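Local structure of mandelate racemase/muconate lactonizing enzyme family protein (Roseovarius nubinhibens ISM, 3U4F) at residues K142-E150 with R178-E186; D164-G175 with A200-Y210. The protein binds magnesium and, as a member of the enolase superfamily with a TIM-barrel domain, probably acts as a hydro-lyase or racemase-like enzyme. All coordinates share one frame; numbering follows the deposited sequence.

Contact 1 (K142-E150 with R178-E186); sequences KRDITPHDE and RDEWPGRTE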
loop_
_atom_site.group_PDB
_atom_site.type_symbol
_atom_site.label_atom_id
_atom_site.label_comp_id
_atom_site.label_asym_id
_atom_site.label_seq_id
_atom_site.Cartn_x
_atom_site.Cartn_y
_atom_site.Cartn_z
ATOM N N LYS A 142 -7.697 -8.818 22.895
ATOM C CA LYS A 142 -8.924 -8.097 23.281
ATOM C C LYS A 142 -8.702 -6.812 24.061
ATOM O O LYS A 142 -7.839 -6.756 24.922
ATOM C CB LYS A 142 -9.830 -9.028 24.102
ATOM C CG LYS A 142 -10.478 -10.159 23.285
ATOM C CD LYS A 142 -11.482 -10.927 24.139
ATOM C CE LYS A 142 -12.366 -11.828 23.289
ATOM N NZ LYS A 142 -13.527 -12.400 24.047
ATOM N N ARG A 143 -9.507 -5.793 23.766
ATOM C CA ARG A 143 -9.636 -4.628 24.651
ATOM C C ARG A 143 -10.974 -4.572 25.381
ATOM O O ARG A 143 -11.105 -3.812 26.360
ATOM C CB ARG A 143 -9.442 -3.312 23.889
ATOM C CG ARG A 143 -7.994 -2.939 23.713
ATOM C CD ARG A 143 -7.809 -1.864 22.651
ATOM N NE ARG A 143 -6.403 -1.532 22.564
ATOM C CZ ARG A 143 -5.583 -2.093 21.690
ATOM N NH1 ARG A 143 -6.053 -2.981 20.805
ATOM N NH2 ARG A 143 -4.303 -1.784 21.722
ATOM N N ASP A 144 -11.954 -5.360 24.933
ATOM C CA ASP A 144 -13.256 -5.360 25.612
ATOM C C ASP A 144 -13.262 -6.084 26.970
ATOM O O ASP A 144 -14.151 -5.865 27.828
ATOM C CB ASP A 144 -14.411 -5.786 24.676
ATOM C CG ASP A 144 -14.227 -7.167 24.068
ATOM O OD1 ASP A 144 -13.087 -7.570 23.751
ATOM O OD2 ASP A 144 -15.260 -7.844 23.864
ATOM N N ILE A 145 -12.223 -6.861 27.218
ATOM C CA ILE A 145 -12.083 -7.631 28.442
ATOM C C ILE A 145 -11.629 -6.746 29.621
ATOM O O ILE A 145 -10.785 -5.873 29.452
ATOM C CB ILE A 145 -11.085 -8.819 28.178
ATOM C CG1 ILE A 145 -11.128 -9.856 29.302
ATOM C CG2 ILE A 145 -9.652 -8.312 27.844
ATOM C CD1 ILE A 145 -10.411 -11.185 28.953
ATOM N N THR A 146 -12.170 -6.985 30.817
ATOM C CA THR A 146 -11.758 -6.224 31.999
ATOM C C THR A 146 -10.361 -6.666 32.403
ATOM O O THR A 146 -9.991 -7.812 32.144
ATOM C CB THR A 146 -12.729 -6.422 33.215
ATOM O OG1 THR A 146 -12.678 -7.788 33.672
ATOM C CG2 THR A 146 -14.175 -6.061 32.840
ATOM N N PRO A 147 -9.572 -5.770 33.038
ATOM C CA PRO A 147 -8.305 -6.254 33.555
ATOM C C PRO A 147 -8.443 -7.468 34.478
ATOM O O PRO A 147 -7.595 -8.370 34.404
ATOM C CB PRO A 147 -7.743 -5.035 34.297
ATOM C CG PRO A 147 -8.220 -3.877 33.452
ATOM C CD PRO A 147 -9.677 -4.300 33.181
ATOM N N HIS A 148 -9.494 -7.518 35.308
ATOM C CA HIS A 148 -9.684 -8.673 36.207
ATOM C C HIS A 148 -9.772 -9.969 35.426
ATOM O O HIS A 148 -9.075 -10.921 35.741
ATOM C CB HIS A 148 -10.937 -8.518 37.092
ATOM C CG HIS A 148 -11.322 -9.773 37.822
ATOM N ND1 HIS A 148 -10.938 -10.027 39.126
ATOM C CD2 HIS A 148 -12.068 -10.840 37.437
ATOM C CE1 HIS A 148 -11.437 -11.188 39.511
ATOM N NE2 HIS A 148 -12.112 -11.709 38.502
ATOM N N ASP A 149 -10.643 -9.979 34.417
ATOM C CA ASP A 149 -10.921 -11.153 33.602
ATOM C C ASP A 149 -9.726 -11.545 32.763
ATOM O O ASP A 149 -9.523 -12.721 32.515
ATOM C CB ASP A 149 -12.132 -10.921 32.699
ATOM C CG ASP A 149 -13.469 -10.985 33.465
ATOM O OD1 ASP A 149 -13.463 -11.403 34.649
ATOM O OD2 ASP A 149 -14.511 -10.604 32.876
ATOM N N GLU A 150 -8.966 -10.540 32.317
ATOM C CA GLU A 150 -7.709 -10.756 31.597
ATOM C C GLU A 150 -6.685 -11.484 32.477
ATOM O O GLU A 150 -6.114 -12.499 32.062
ATOM C CB GLU A 150 -7.161 -9.410 31.082
ATOM C CG GLU A 150 -5.939 -9.534 30.203
ATOM C CD GLU A 150 -6.285 -9.957 28.772
ATOM O OE1 GLU A 150 -6.191 -9.092 27.874
ATOM O OE2 GLU A 150 -6.648 -11.133 28.553
ATOM N N ARG A 178 -7.113 8.233 23.117
ATOM C CA ARG A 178 -8.147 7.907 24.092
ATOM C C ARG A 178 -8.004 6.459 24.521
ATOM O O ARG A 178 -7.497 5.616 23.756
ATOM C CB ARG A 178 -9.567 8.130 23.528
ATOM C CG ARG A 178 -9.910 9.579 23.147
ATOM C CD ARG A 178 -9.920 10.496 24.376
ATOM N NE ARG A 178 -10.740 11.699 24.202
ATOM C CZ ARG A 178 -10.423 12.748 23.443
ATOM N NH1 ARG A 178 -9.305 12.759 22.739
ATOM N NH2 ARG A 178 -11.247 13.790 23.371
ATOM N N ASP A 179 -8.457 6.168 25.738
ATOM C CA ASP A 179 -8.467 4.804 26.243
ATOM C C ASP A 179 -9.727 4.080 25.798
ATOM O O ASP A 179 -10.683 4.721 25.342
ATOM C CB ASP A 179 -8.362 4.825 27.774
ATOM C CG ASP A 179 -7.647 3.595 28.347
ATOM O OD1 ASP A 179 -7.471 2.570 27.652
ATOM O OD2 ASP A 179 -7.238 3.664 29.518
ATOM N N GLU A 180 -9.725 2.743 25.910
ATOM C CA GLU A 180 -10.888 1.923 25.544
ATOM C C GLU A 180 -12.105 2.378 26.362
ATOM O O GLU A 180 -13.215 2.472 25.846
ATOM C CB GLU A 180 -10.617 0.429 25.798
ATOM C CG GLU A 180 -11.726 -0.522 25.296
ATOM C CD GLU A 180 -11.817 -0.613 23.765
ATOM O OE1 GLU A 180 -10.990 -0.001 23.047
ATOM O OE2 GLU A 180 -12.729 -1.299 23.277
ATOM N N TRP A 181 -11.857 2.605 27.647
ATOM C CA TRP A 181 -12.770 3.303 28.551
ATOM C C TRP A 181 -11.901 3.998 29.617
ATOM O O TRP A 181 -10.760 3.579 29.867
ATOM C CB TRP A 181 -13.805 2.328 29.167
ATOM C CG TRP A 181 -13.261 1.235 30.089
ATOM C CD1 TRP A 181 -12.801 1.386 31.375
ATOM C CD2 TRP A 181 -13.162 -0.168 29.797
ATOM N NE1 TRP A 181 -12.407 0.174 31.894
ATOM C CE2 TRP A 181 -12.622 -0.801 30.950
ATOM C CE3 TRP A 181 -13.471 -0.954 28.670
ATOM C CZ2 TRP A 181 -12.378 -2.196 31.008
ATOM C CZ3 TRP A 181 -13.240 -2.338 28.726
ATOM C CH2 TRP A 181 -12.702 -2.945 29.889
ATOM N N PRO A 182 -12.411 5.080 30.243
ATOM C CA PRO A 182 -11.543 5.817 31.176
ATOM C C PRO A 182 -10.954 4.934 32.257
ATOM O O PRO A 182 -11.679 4.144 32.873
ATOM C CB PRO A 182 -12.488 6.864 31.789
ATOM C CG PRO A 182 -13.522 7.076 30.707
ATOM C CD PRO A 182 -13.746 5.693 30.128
ATOM N N GLY A 183 -9.635 5.018 32.434
ATOM C CA GLY A 183 -8.946 4.259 33.480
ATOM C C GLY A 183 -8.538 2.817 33.213
ATOM O O GLY A 183 -7.841 2.209 34.034
ATOM N N ARG A 184 -8.977 2.237 32.100
ATOM C CA ARG A 184 -8.645 0.817 31.819
ATOM C C ARG A 184 -7.137 0.563 31.813
ATOM O O ARG A 184 -6.665 -0.368 32.469
ATOM C CB ARG A 184 -9.256 0.318 30.509
ATOM C CG ARG A 184 -9.102 -1.206 30.318
ATOM C CD ARG A 184 -9.573 -1.719 28.945
ATOM N NE ARG A 184 -9.376 -3.181 28.843
ATOM C CZ ARG A 184 -8.257 -3.756 28.423
ATOM N NH1 ARG A 184 -7.221 -3.001 28.050
ATOM N NH2 ARG A 184 -8.172 -5.092 28.357
ATOM N N THR A 185 -6.383 1.399 31.098
ATOM C CA THR A 185 -4.930 1.183 30.969
ATOM C C THR A 185 -4.197 1.353 32.297
ATOM O O THR A 185 -3.298 0.566 32.627
ATOM C CB THR A 185 -4.332 2.077 29.875
ATOM O OG1 THR A 185 -4.980 1.757 28.649
ATOM C CG2 THR A 185 -2.819 1.874 29.722
ATOM N N GLU A 186 -4.602 2.354 33.083
ATOM C CA GLU A 186 -3.981 2.568 34.394
ATOM C C GLU A 186 -4.252 1.403 35.347
ATOM O O GLU A 186 -3.459 1.135 36.237
ATOM C CB GLU A 186 -4.435 3.901 35.018
ATOM C CG GLU A 186 -3.910 5.096 34.259
ATOM C CD GLU A 186 -4.844 5.582 33.148
ATOM O OE1 GLU A 186 -5.864 4.916 32.812
ATOM O OE2 GLU A 186 -4.544 6.670 32.608
HETATM O O HOH W 1 -6.072 -6.596 27.201
#
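The carbonyl oxygen of I145 is gripped side-on by R184, whose NE and NH2 both donate to this one atom. R184 NH2 lies 2.9 Å from I145 O and NE 3.1 Å from the same oxygen, which sits in the guanidinium plane. These bonds tie the loop entering helix 147-161 to the first turn of helix 184-196, at the N-terminal ends of two TIM-barrel helices. With CG anti to the backbone N (chi1 -171°) and the chain extended to NE, the R184 side chain reaches across to the 142-150 segment; its CD lies over one face of the W181 ring, offset toward the rim, while R143 O stands over a face of the guanidinium. NH1 turns the other way to R169 O. Shortened to an alanine, the position would probably leave I145 O without either donor and the W181 ring without R184 CD. W181 slides along P147, CZ2 coming 4.1 Å from P147 CD. E180 CD comes 3.6 Å from R143 CB, whereas R143 NH2 bonds to A170 O. Beside R184, a water accepts from NH2 at 2.8 Å and donates to K142 O and to E150 OE1, which also bonds to S140.

Contact 2 (D164-G175 with A200-Y210); sequences DAFKVRAGAEVG and AALLIDANSCY. With MG (magnesium ion), chain E; GAI (guanidine), chain F.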
loop_
_atom_site.group_PDB
_atom_site.type_symbol
_atom_site.label_atom_id
_atom_site.label_comp_id
_atom_site.label_asym_id
_atom_site.label_seq_id
_atom_site.Cartn_x
_atom_site.Cartn_y
_atom_site.Cartn_z
ATOM N N ASP A 164 5.128 -18.329 30.435
ATOM C CA ASP A 164 5.739 -17.447 31.447
ATOM C C ASP A 164 5.902 -16.021 30.925
ATOM O O ASP A 164 6.654 -15.237 31.485
ATOM C CB ASP A 164 7.084 -18.003 31.925
ATOM C CG ASP A 164 8.183 -17.950 30.863
ATOM O OD1 ASP A 164 7.971 -17.484 29.715
ATOM O OD2 ASP A 164 9.307 -18.396 31.201
ATOM N N ALA A 165 5.223 -15.728 29.816
ATOM C CA ALA A 165 5.191 -14.398 29.191
ATOM C C ALA A 165 3.785 -14.143 28.652
ATOM O O ALA A 165 3.143 -15.057 28.113
ATOM C CB ALA A 165 6.204 -14.338 28.053
ATOM N N PHE A 166 3.310 -12.905 28.781
ATOM C CA PHE A 166 1.892 -12.592 28.546
ATOM C C PHE A 166 1.777 -11.172 27.993
ATOM O O PHE A 166 2.379 -10.249 28.539
ATOM C CB PHE A 166 1.071 -12.675 29.845
ATOM C CG PHE A 166 1.251 -13.972 30.605
ATOM C CD1 PHE A 166 0.368 -15.021 30.421
ATOM C CD2 PHE A 166 2.308 -14.123 31.491
ATOM C CE1 PHE A 166 0.538 -16.228 31.110
ATOM C CE2 PHE A 166 2.515 -15.322 32.163
ATOM C CZ PHE A 166 1.621 -16.381 31.966
ATOM N N LYS A 167 1.011 -11.002 26.916
ATOM C CA LYS A 167 0.822 -9.660 26.351
ATOM C C LYS A 167 -0.645 -9.245 26.422
ATOM O O LYS A 167 -1.535 -10.019 26.030
ATOM C CB LYS A 167 1.356 -9.560 24.904
ATOM C CG LYS A 167 1.307 -8.137 24.336
ATOM C CD LYS A 167 2.076 -8.005 23.030
ATOM C CE LYS A 167 1.201 -8.379 21.850
ATOM N NZ LYS A 167 2.025 -8.263 20.622
ATOM N N VAL A 168 -0.894 -8.027 26.913
ATOM C CA VAL A 168 -2.244 -7.465 26.972
ATOM C C VAL A 168 -2.278 -6.138 26.202
ATOM O O VAL A 168 -1.267 -5.715 25.651
ATOM C CB VAL A 168 -2.710 -7.277 28.461
ATOM C CG1 VAL A 168 -2.657 -8.600 29.180
ATOM C CG2 VAL A 168 -1.850 -6.259 29.137
ATOM N N ARG A 169 -3.439 -5.500 26.125
ATOM C CA ARG A 169 -3.607 -4.316 25.302
ATOM C C ARG A 169 -3.701 -3.051 26.162
ATOM O O ARG A 169 -4.303 -3.081 27.227
ATOM C CB ARG A 169 -4.877 -4.443 24.483
ATOM C CG ARG A 169 -4.916 -5.704 23.612
ATOM C CD ARG A 169 -3.945 -5.568 22.414
ATOM N NE ARG A 169 -3.490 -6.897 21.960
ATOM C CZ ARG A 169 -2.718 -7.088 20.901
ATOM N NH1 ARG A 169 -2.393 -6.050 20.131
ATOM N NH2 ARG A 169 -2.279 -8.312 20.616
ATOM N N ALA A 170 -3.136 -1.959 25.664
ATOM C CA ALA A 170 -3.289 -0.610 26.245
ATOM C C ALA A 170 -4.081 0.287 25.296
ATOM O O ALA A 170 -4.098 0.062 24.087
ATOM C CB ALA A 170 -1.931 0.013 26.472
ATOM N N GLY A 171 -4.729 1.314 25.845
ATOM C CA GLY A 171 -5.376 2.322 24.993
ATOM C C GLY A 171 -6.543 1.766 24.219
ATOM O O GLY A 171 -7.095 0.735 24.562
ATOM N N ALA A 172 -6.937 2.482 23.178
ATOM C CA ALA A 172 -7.909 1.977 22.218
ATOM C C ALA A 172 -7.147 1.814 20.903
ATOM O O ALA A 172 -6.183 2.548 20.644
ATOM C CB ALA A 172 -9.067 2.968 22.076
ATOM N N GLU A 173 -7.563 0.857 20.073
ATOM C CA GLU A 173 -6.879 0.586 18.804
ATOM C C GLU A 173 -6.950 1.809 17.895
ATOM O O GLU A 173 -8.040 2.282 17.589
ATOM C CB GLU A 173 -7.560 -0.599 18.118
ATOM C CG GLU A 173 -6.900 -1.045 16.815
ATOM C CD GLU A 173 -7.689 -2.190 16.171
ATOM O OE1 GLU A 173 -7.868 -3.223 16.829
ATOM O OE2 GLU A 173 -8.185 -2.030 15.041
ATOM N N VAL A 174 -5.785 2.300 17.462
ATOM C CA VAL A 174 -5.652 3.563 16.728
ATOM C C VAL A 174 -6.577 4.630 17.346
ATOM O O VAL A 174 -7.323 5.336 16.644
ATOM C CB VAL A 174 -5.853 3.378 15.199
ATOM C CG1 VAL A 174 -5.232 4.549 14.460
ATOM C CG2 VAL A 174 -5.167 2.054 14.742
ATOM N N GLY A 175 -6.519 4.715 18.672
ATOM C CA GLY A 175 -7.540 5.412 19.453
ATOM C C GLY A 175 -7.362 6.918 19.568
ATOM O O GLY A 175 -8.063 7.537 20.357
ATOM N N ALA A 200 6.889 -13.448 35.995
ATOM C CA ALA A 200 6.280 -13.426 34.645
ATOM C C ALA A 200 6.828 -12.263 33.804
ATOM O O ALA A 200 7.007 -11.143 34.314
ATOM C CB ALA A 200 4.756 -13.323 34.761
ATOM N N ALA A 201 7.134 -12.527 32.530
ATOM C CA ALA A 201 7.405 -11.439 31.591
ATOM C C ALA A 201 6.068 -10.839 31.147
ATOM O O ALA A 201 5.121 -11.564 30.745
ATOM C CB ALA A 201 8.201 -11.931 30.400
ATOM N N LEU A 202 5.962 -9.517 31.251
ATOM C CA LEU A 202 4.727 -8.853 30.874
ATOM C C LEU A 202 4.976 -7.862 29.734
ATOM O O LEU A 202 5.888 -7.036 29.797
ATOM C CB LEU A 202 4.079 -8.153 32.070
ATOM C CG LEU A 202 3.644 -9.037 33.259
ATOM C CD1 LEU A 202 3.173 -8.150 34.441
ATOM C CD2 LEU A 202 2.559 -10.079 32.864
ATOM N N LEU A 203 4.149 -7.987 28.695
ATOM C CA LEU A 203 4.268 -7.194 27.470
ATOM C C LEU A 203 2.957 -6.440 27.281
ATOM O O LEU A 203 1.914 -6.878 27.757
ATOM C CB LEU A 203 4.451 -8.135 26.257
ATOM C CG LEU A 203 5.613 -9.116 26.140
ATOM C CD1 LEU A 203 5.481 -10.338 27.051
ATOM C CD2 LEU A 203 5.699 -9.606 24.635
ATOM N N ILE A 204 2.985 -5.321 26.570
ATOM C CA ILE A 204 1.737 -4.617 26.292
ATOM C C ILE A 204 1.825 -4.060 24.889
ATOM O O ILE A 204 2.924 -3.819 24.370
ATOM C CB ILE A 204 1.443 -3.485 27.351
ATOM C CG1 ILE A 204 -0.052 -3.095 27.375
ATOM C CG2 ILE A 204 2.371 -2.287 27.162
ATOM C CD1 ILE A 204 -0.484 -2.469 28.750
ATOM N N ASP A 205 0.668 -3.821 24.288
ATOM C CA ASP A 205 0.635 -3.353 22.910
ATOM C C ASP A 205 -0.451 -2.268 22.859
ATOM O O ASP A 205 -1.588 -2.526 23.234
ATOM C CB ASP A 205 0.260 -4.544 22.029
ATOM C CG ASP A 205 0.464 -4.290 20.535
ATOM O OD1 ASP A 205 0.411 -3.128 20.101
ATOM O OD2 ASP A 205 0.686 -5.289 19.790
ATOM N N ALA A 206 -0.073 -1.074 22.407
ATOM C CA ALA A 206 -0.974 0.096 22.360
ATOM C C ALA A 206 -1.609 0.292 20.994
ATOM O O ALA A 206 -2.403 1.217 20.779
ATOM C CB ALA A 206 -0.207 1.366 22.770
ATOM N N ASN A 207 -1.233 -0.555 20.049
ATOM C CA ASN A 207 -1.764 -0.468 18.670
ATOM C C ASN A 207 -2.000 0.948 18.170
ATOM O O ASN A 207 -3.131 1.304 17.751
ATOM C CB ASN A 207 -3.046 -1.289 18.553
ATOM C CG ASN A 207 -2.796 -2.782 18.703
ATOM O OD1 ASN A 207 -2.383 -3.471 17.747
ATOM N ND2 ASN A 207 -3.044 -3.283 19.885
ATOM N N SER A 208 -0.941 1.750 18.197
ATOM C CA SER A 208 -0.931 3.081 17.532
ATOM C C SER A 208 -1.773 4.151 18.193
ATOM O O SER A 208 -2.153 5.138 17.553
ATOM C CB SER A 208 -1.333 2.958 16.041
ATOM O OG SER A 208 -0.280 2.403 15.263
ATOM N N CYS A 209 -2.058 3.984 19.479
ATOM C CA CYS A 209 -2.997 4.877 20.170
ATOM C C CYS A 209 -2.448 6.264 20.493
ATOM O O CYS A 209 -3.132 7.270 20.272
ATOM C CB CYS A 209 -3.429 4.220 21.478
ATOM S SG CYS A 209 -4.721 5.148 22.336
ATOM N N TYR A 210 -1.203 6.331 20.994
ATOM C CA TYR A 210 -0.770 7.503 21.762
ATOM C C TYR A 210 0.071 8.554 21.043
ATOM O O TYR A 210 0.876 8.231 20.177
ATOM C CB TYR A 210 -0.012 7.017 22.989
ATOM C CG TYR A 210 -0.862 6.198 23.934
ATOM C CD1 TYR A 210 -1.883 6.796 24.673
ATOM C CD2 TYR A 210 -0.647 4.826 24.096
ATOM C CE1 TYR A 210 -2.663 6.039 25.585
ATOM C CE2 TYR A 210 -1.409 4.073 24.975
ATOM C CZ TYR A 210 -2.408 4.679 25.722
ATOM O OH TYR A 210 -3.153 3.935 26.597
HETATM MG MG MG E . 1.160 -5.556 17.730
HETATM C C GAI F . -0.271 -7.687 17.908
HETATM N N1 GAI F . -0.961 -8.785 18.075
HETATM N N2 GAI F . -0.800 -6.485 17.483
HETATM N N3 GAI F . 1.058 -7.690 18.102
HETATM O O HOH W 2 0.848 -3.606 17.515
#
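The R169 guanidinium has D205 CB over one face, and at its edge, near its plane, the N207 side-chain amide and bound guanidine; R169 NH2 lies 2.9 Å from guanidine N1, while NE donates to S140 O. The Y210 ring carries C209 SG over the centre of one face, 3.9 Å above the plane, and meets A170 CB at its edge. They lie at the C-terminal end of a beta-alpha-beta unit of the TIM barrel, in which parallel strands 165-169 and 201-205 pair in register from A165 with A201 to R169 with D205. The backbone ladder ends with A170 N donating to D205 O at 2.9 Å. V168 and I204 point to the face covered by helices 184-196 and 212-224, and I204 CD1 packs 3.7 Å from A170 CB. K167, R169 and D205 share the other face, toward the metal. D205 OD2 binds magnesium at 2.1 Å, with E231 and E257 completing the protein ligands. D205 OD1 accepts from N207 N in an Asx turn and lies 2.7 Å from a metal-bound water that probably donates to it. K167 is bent at chi3 (86°), which carries NZ to 2.8 Å from guanidine N3; it forms a salt bridge with D205, the NZ to OD2 bond being weak at 3.4 Å, and E231 and Y137 also hold NZ. Guanidine fills two magnesium positions through N2 and N3, consistent with a pocket open to a bidentate ligand.

Overall arrangement
Contact 2 is buried barrel core, whereas contact 1 is partly buried and lies farther from the centre of the chain, where loops enter the outer helices. Their segments alternate along the chain: segment 142-150 leads by helix 147-161 to strand 165-169, and the later segment 178-186 leads by helix 184-196 to strand 201-205. Contact 1 relies on side chains reaching backbone carbonyls, a water bridge and packing around an indole; contact 2 relies on a parallel backbone ladder, with apolar packing on one face and metal chemistry on the other. Their centres are 10 Å apart, and T185 OG1, 2.8 Å from G171 N in a probable hydrogen bond, ties the two together.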